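Local coordinates for protein AT-less polyketide synthase (Streptomyces platensis subsp. rosaceus, PDB 4QYR) that probably catalyses chain-elongating condensation of acyl-carrier-protein-bound units, as a ketosynthase domain of the AT-less polyketide synthase that builds isomigrastatin, at residues A[336-344]-A[391-401]. Numbering follows the deposited sequence.
Sequences PHAARPCAL and DGGFEVVRELR
Cys-342 and Phe-394 face each other across a parallel strand pair, side chains on the same face of the sheet. A chi1 of 165° turns SG of Cys-342 away from the backbone N and leaves it 4.1 Å from CE1 of Phe-394. It stands 54° off the ring normal, an oblique sulfur-aromatic contact. Leu-344 and Val-396 follow on that face, crossing at a slant, with CD2 of Leu-344 4.1 Å from CG2 of Val-396. Leu-321 of helix 313-331 packs against both Leu-344 and Phe-394, while Leu-344 and Val-396 also touch Phe-227.

On the opposite face, CB of Ala-343 meets CG2 of Val-397 at 3.7 Å. CG2 of Val-397 also lies over one face of the Arg-401 guanidinium, offset toward its rim. Glu-395 runs extended alongside Pro-341, pointing the same way, and its OE2 forms a salt bridge with NH2 of Arg-401 at 3.0 Å. NH1 of Arg-401 donates to a water that in turn donates to the carbonyl O of Pro-341, linking the charge network of 391-401 to the backbone of 336-344.

Three backbone bonds fix the register: Cys-342 N to Gly-393 O (3.2 Å), Glu-395 N to Cys-342 O (2.9 Å) and Val-397 N to Leu-344 O (3.2 Å). Strand 394-396 thereby forms one edge of the ketosynthase's mixed sheet within this chain, beside strand 342-345. The chemistry is two-sided: apolar side chains on one face pack partly against helix 313-331, whereas the other combines the Ala-343/Val-397 methyl contact with a salt bridge and a water link that probably steady the Arg-401 guanidinium.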
ATOM      1  N   PRO A 336       8.529 -34.311  19.108  1.00142.63           N
ATOM      2  CA  PRO A 336       9.377 -33.560  18.167  1.00135.98           C
ATOM      3  C   PRO A 336       8.935 -33.675  16.707  1.00135.46           C
ATOM      4  O   PRO A 336       8.896 -32.663  16.014  1.00128.42           O
ATOM      5  CB  PRO A 336      10.767 -34.184  18.363  1.00133.28           C
ATOM      6  CG  PRO A 336      10.519 -35.508  19.008  1.00137.74           C
ATOM      7  CD  PRO A 336       9.307 -35.309  19.864  1.00142.02           C
ATOM      8  N   HIS A 337       8.598 -34.878  16.252  1.00143.60           N
ATOM      9  CA  HIS A 337       8.201 -35.061  14.860  1.00142.50           C
ATOM     10  C   HIS A 337       6.682 -35.202  14.710  1.00135.87           C
ATOM     11  O   HIS A 337       5.997 -35.665  15.623  1.00138.30           O
ATOM     12  CB  HIS A 337       8.914 -36.275  14.259  1.00154.76           C
ATOM     13  CG  HIS A 337       8.728 -36.407  12.777  1.00160.94           C
ATOM     14  ND1 HIS A 337       8.510 -35.321  11.959  1.00160.31           N
ATOM     15  CD2 HIS A 337       8.728 -37.495  11.973  1.00165.19           C
ATOM     16  CE1 HIS A 337       8.378 -35.735  10.707  1.00160.40           C
ATOM     17  NE2 HIS A 337       8.508 -37.048  10.690  1.00163.32           N
ATOM     18  N   ALA A 338       6.178 -34.789  13.545  1.00125.67           N
ATOM     19  CA  ALA A 338       4.753 -34.800  13.224  1.00117.66           C
ATOM     20  C   ALA A 338       4.113 -36.177  13.389  1.00117.70           C
ATOM     21  O   ALA A 338       4.793 -37.197  13.300  1.00118.87           O
ATOM     22  CB  ALA A 338       4.544 -34.295  11.795  1.00109.92           C
ATOM     23  N   ALA A 339       2.801 -36.196  13.627  1.00117.30           N
ATOM     24  CA  ALA A 339       2.047 -37.445  13.721  1.00123.97           C
ATOM     25  C   ALA A 339       1.908 -38.111  12.348  1.00123.79           C
ATOM     26  O   ALA A 339       2.018 -39.329  12.227  1.00127.32           O
ATOM     27  CB  ALA A 339       0.673 -37.192  14.334  1.00126.10           C
ATOM     28  N   ARG A 340       1.655 -37.299  11.323  1.00120.31           N
ATOM     29  CA  ARG A 340       1.623 -37.764   9.934  1.00118.52           C
ATOM     30  C   ARG A 340       2.029 -36.643   8.969  1.00108.40           C
ATOM     31  O   ARG A 340       1.916 -35.462   9.301  1.00105.18           O
ATOM     32  CB  ARG A 340       0.235 -38.312   9.577  1.00128.54           C
ATOM     33  CG  ARG A 340      -0.892 -37.843  10.473  1.00134.50           C
ATOM     34  CD  ARG A 340      -2.005 -38.880  10.530  1.00140.60           C
ATOM     35  NE  ARG A 340      -3.108 -38.454  11.390  1.00142.60           N
ATOM     36  CZ  ARG A 340      -3.126 -38.611  12.712  1.00144.68           C
ATOM     37  NH1 ARG A 340      -4.169 -38.193  13.416  1.00144.32           N
ATOM     38  NH2 ARG A 340      -2.100 -39.181  13.333  1.00146.18           N
ATOM     39  N   PRO A 341       2.523 -37.008   7.773  1.00 98.39           N
ATOM     40  CA  PRO A 341       3.043 -35.984   6.854  1.00 88.54           C
ATOM     41  C   PRO A 341       1.976 -35.052   6.296  1.00 80.61           C
ATOM     42  O   PRO A 341       0.980 -35.489   5.719  1.00 82.27           O
ATOM     43  CB  PRO A 341       3.664 -36.808   5.724  1.00 89.76           C
ATOM     44  CG  PRO A 341       2.952 -38.131   5.789  1.00 94.30           C
ATOM     45  CD  PRO A 341       2.719 -38.370   7.245  1.00 98.40           C
ATOM     46  N   CYS A 342       2.202 -33.759   6.470  1.00 73.25           N
ATOM     47  CA  CYS A 342       1.327 -32.743   5.913  1.00 63.98           C
ATOM     48  C   CYS A 342       1.562 -32.600   4.410  1.00 59.20           C
ATOM     49  O   CYS A 342       2.700 -32.594   3.956  1.00 58.80           O
ATOM     50  CB  CYS A 342       1.554 -31.409   6.621  1.00 60.34           C
ATOM     51  SG  CYS A 342       0.853 -29.980   5.766  1.00 68.51           S
ATOM     52  N   ALA A 343       0.481 -32.478   3.645  1.00 51.03           N
ATOM     53  CA  ALA A 343       0.564 -32.365   2.194  1.00 49.46           C
ATOM     54  C   ALA A 343       1.081 -30.999   1.735  1.00 46.58           C
ATOM     55  O   ALA A 343       0.892 -29.973   2.404  1.00 49.73           O
ATOM     56  CB  ALA A 343      -0.776 -32.635   1.587  1.00 49.03           C
ATOM     57  N   LEU A 344       1.704 -30.985   0.567  1.00 46.02           N
ATOM     58  CA  LEU A 344       2.410 -29.803   0.096  1.00 45.50           C
ATOM     59  C   LEU A 344       2.222 -29.603  -1.398  1.00 44.98           C
ATOM     60  O   LEU A 344       2.168 -30.580  -2.148  1.00 48.12           O
ATOM     61  CB  LEU A 344       3.891 -29.933   0.439  1.00 45.21           C
ATOM     62  CG  LEU A 344       4.757 -28.782   0.001  1.00 47.62           C
ATOM     63  CD1 LEU A 344       4.545 -27.633   0.963  1.00 55.54           C
ATOM     64  CD2 LEU A 344       6.160 -29.253   0.052  1.00 48.40           C
ATOM     65  N   ASP A 391      13.235 -35.821   6.592  1.00111.84           N
ATOM     66  CA  ASP A 391      12.596 -36.133   7.868  1.00118.74           C
ATOM     67  C   ASP A 391      11.115 -36.516   7.779  1.00115.76           C
ATOM     68  O   ASP A 391      10.486 -36.780   8.802  1.00116.40           O
ATOM     69  CB  ASP A 391      12.757 -34.939   8.814  1.00122.87           C
ATOM     70  CG  ASP A 391      14.208 -34.713   9.227  1.00128.51           C
ATOM     71  OD1 ASP A 391      14.939 -35.705   9.446  1.00129.99           O
ATOM     72  OD2 ASP A 391      14.617 -33.535   9.318  1.00130.12           O
ATOM     73  N   GLY A 392      10.563 -36.544   6.567  1.00110.56           N
ATOM     74  CA  GLY A 392       9.182 -36.958   6.355  1.00105.34           C
ATOM     75  C   GLY A 392       8.098 -36.071   6.964  1.00 99.77           C
ATOM     76  O   GLY A 392       7.007 -36.550   7.287  1.00 99.63           O
ATOM     77  N   GLY A 393       8.387 -34.780   7.116  1.00 93.28           N
ATOM     78  CA  GLY A 393       7.437 -33.858   7.707  1.00 83.13           C
ATOM     79  C   GLY A 393       6.400 -33.382   6.711  1.00 73.67           C
ATOM     80  O   GLY A 393       5.277 -33.047   7.089  1.00 69.45           O
ATOM     81  N   PHE A 394       6.783 -33.356   5.437  1.00 70.66           N
ATOM     82  CA  PHE A 394       5.949 -32.807   4.367  1.00 66.29           C
ATOM     83  C   PHE A 394       5.998 -33.646   3.104  1.00 68.51           C
ATOM     84  O   PHE A 394       7.075 -33.980   2.615  1.00 75.31           O
ATOM     85  CB  PHE A 394       6.383 -31.390   4.010  1.00 64.30           C
ATOM     86  CG  PHE A 394       6.083 -30.382   5.066  1.00 67.61           C
ATOM     87  CD1 PHE A 394       4.975 -29.557   4.950  1.00 66.56           C
ATOM     88  CD2 PHE A 394       6.915 -30.241   6.168  1.00 71.14           C
ATOM     89  CE1 PHE A 394       4.691 -28.616   5.917  1.00 67.05           C
ATOM     90  CE2 PHE A 394       6.638 -29.307   7.143  1.00 72.76           C
ATOM     91  CZ  PHE A 394       5.522 -28.486   7.015  1.00 70.32           C
ATOM     92  N   GLU A 395       4.831 -33.957   2.559  1.00 63.45           N
ATOM     93  CA  GLU A 395       4.747 -34.730   1.335  1.00 63.21           C
ATOM     94  C   GLU A 395       4.265 -33.867   0.171  1.00 61.10           C
ATOM     95  O   GLU A 395       3.318 -33.099   0.309  1.00 59.93           O
ATOM     96  CB  GLU A 395       3.816 -35.917   1.551  1.00 72.00           C
ATOM     97  CG  GLU A 395       3.880 -36.992   0.490  1.00 83.80           C
ATOM     98  CD  GLU A 395       2.860 -38.101   0.735  1.00 97.19           C
ATOM     99  OE1 GLU A 395       2.720 -38.541   1.901  1.00100.93           O
ATOM    100  OE2 GLU A 395       2.195 -38.531  -0.236  1.00102.39           O
ATOM    101  N   VAL A 396       4.924 -33.977  -0.974  1.00 61.63           N
ATOM    102  CA  VAL A 396       4.417 -33.339  -2.172  1.00 50.95           C
ATOM    103  C   VAL A 396       3.325 -34.206  -2.772  1.00 55.60           C
ATOM    104  O   VAL A 396       3.509 -35.403  -2.934  1.00 57.42           O
ATOM    105  CB  VAL A 396       5.502 -33.127  -3.214  1.00 50.98           C
ATOM    106  CG1 VAL A 396       4.900 -32.513  -4.467  1.00 49.09           C
ATOM    107  CG2 VAL A 396       6.605 -32.268  -2.655  1.00 50.27           C
ATOM    108  N   VAL A 397       2.184 -33.601  -3.087  1.00 56.05           N
ATOM    109  CA  VAL A 397       1.075 -34.304  -3.732  1.00 54.96           C
ATOM    110  C   VAL A 397       1.275 -34.375  -5.227  1.00 58.50           C
ATOM    111  O   VAL A 397       1.067 -33.384  -5.926  1.00 60.16           O
ATOM    112  CB  VAL A 397      -0.267 -33.605  -3.468  1.00 53.89           C
ATOM    113  CG1 VAL A 397      -1.411 -34.354  -4.153  1.00 49.94           C
ATOM    114  CG2 VAL A 397      -0.507 -33.481  -1.978  1.00 56.12           C
ATOM    115  N   ARG A 398       1.671 -35.535  -5.728  1.00 61.31           N
ATOM    116  CA  ARG A 398       1.903 -35.670  -7.158  1.00 64.72           C
ATOM    117  C   ARG A 398       0.800 -36.527  -7.764  1.00 71.27           C
ATOM    118  O   ARG A 398       0.837 -36.881  -8.944  1.00 71.93           O
ATOM    119  CB  ARG A 398       3.285 -36.268  -7.407  1.00 63.49           C
ATOM    120  CG  ARG A 398       4.386 -35.487  -6.731  1.00 55.08           C
ATOM    121  CD  ARG A 398       5.741 -36.130  -6.940  1.00 67.93           C
ATOM    122  NE  ARG A 398       5.973 -37.280  -6.069  1.00 69.75           N
ATOM    123  CZ  ARG A 398       7.095 -37.998  -6.072  1.00 70.51           C
ATOM    124  NH1 ARG A 398       8.082 -37.678  -6.893  1.00 72.03           N
ATOM    125  NH2 ARG A 398       7.235 -39.030  -5.255  1.00 71.49           N
ATOM    126  N   GLU A 399      -0.185 -36.841  -6.927  1.00 78.01           N
ATOM    127  CA  GLU A 399      -1.242 -37.785  -7.257  1.00 80.53           C
ATOM    128  C   GLU A 399      -2.578 -37.261  -6.741  1.00 71.57           C
ATOM    129  O   GLU A 399      -2.731 -37.024  -5.544  1.00 70.84           O
ATOM    130  CB  GLU A 399      -0.957 -39.165  -6.644  1.00 89.89           C
ATOM    131  CG  GLU A 399      -0.780 -39.227  -5.085  1.00127.27           C
ATOM    132  CD  GLU A 399       0.498 -38.560  -4.518  1.00122.24           C
ATOM    133  OE1 GLU A 399       1.212 -37.861  -5.257  1.00119.78           O
ATOM    134  OE2 GLU A 399       0.799 -38.742  -3.314  1.00120.21           O
ATOM    135  N   LEU A 400      -3.543 -37.066  -7.630  1.00 64.08           N
ATOM    136  CA  LEU A 400      -4.871 -36.617  -7.223  1.00 54.81           C
ATOM    137  C   LEU A 400      -5.454 -37.476  -6.102  1.00 68.16           C
ATOM    138  O   LEU A 400      -5.698 -38.675  -6.286  1.00 70.73           O
ATOM    139  CB  LEU A 400      -5.806 -36.631  -8.425  1.00 55.34           C
ATOM    140  CG  LEU A 400      -7.286 -36.361  -8.144  1.00 54.90           C
ATOM    141  CD1 LEU A 400      -7.492 -34.975  -7.570  1.00 52.25           C
ATOM    142  CD2 LEU A 400      -8.095 -36.541  -9.409  1.00 56.14           C
ATOM    143  N   ARG A 401      -5.676 -36.874  -4.940  1.00 55.15           N
ATOM    144  CA  ARG A 401      -6.135 -37.641  -3.785  1.00 57.09           C
ATOM    145  C   ARG A 401      -7.323 -37.001  -3.077  1.00 55.90           C
ATOM    146  O   ARG A 401      -7.523 -35.799  -3.148  1.00 53.20           O
ATOM    147  CB  ARG A 401      -4.992 -37.830  -2.783  1.00 61.88           C
ATOM    148  CG  ARG A 401      -4.830 -36.671  -1.828  1.00 63.21           C
ATOM    149  CD  ARG A 401      -4.025 -37.033  -0.593  1.00 72.05           C
ATOM    150  NE  ARG A 401      -2.597 -37.208  -0.859  1.00 78.49           N
ATOM    151  CZ  ARG A 401      -1.641 -36.854   0.000  1.00 80.03           C
ATOM    152  NH1 ARG A 401      -1.975 -36.294   1.166  1.00 78.83           N
ATOM    153  NH2 ARG A 401      -0.360 -37.037  -0.307  1.00 79.34           N
TER
HETATM  154  O   HOH W   1      -0.190 -36.230   3.567  1.00 58.00           O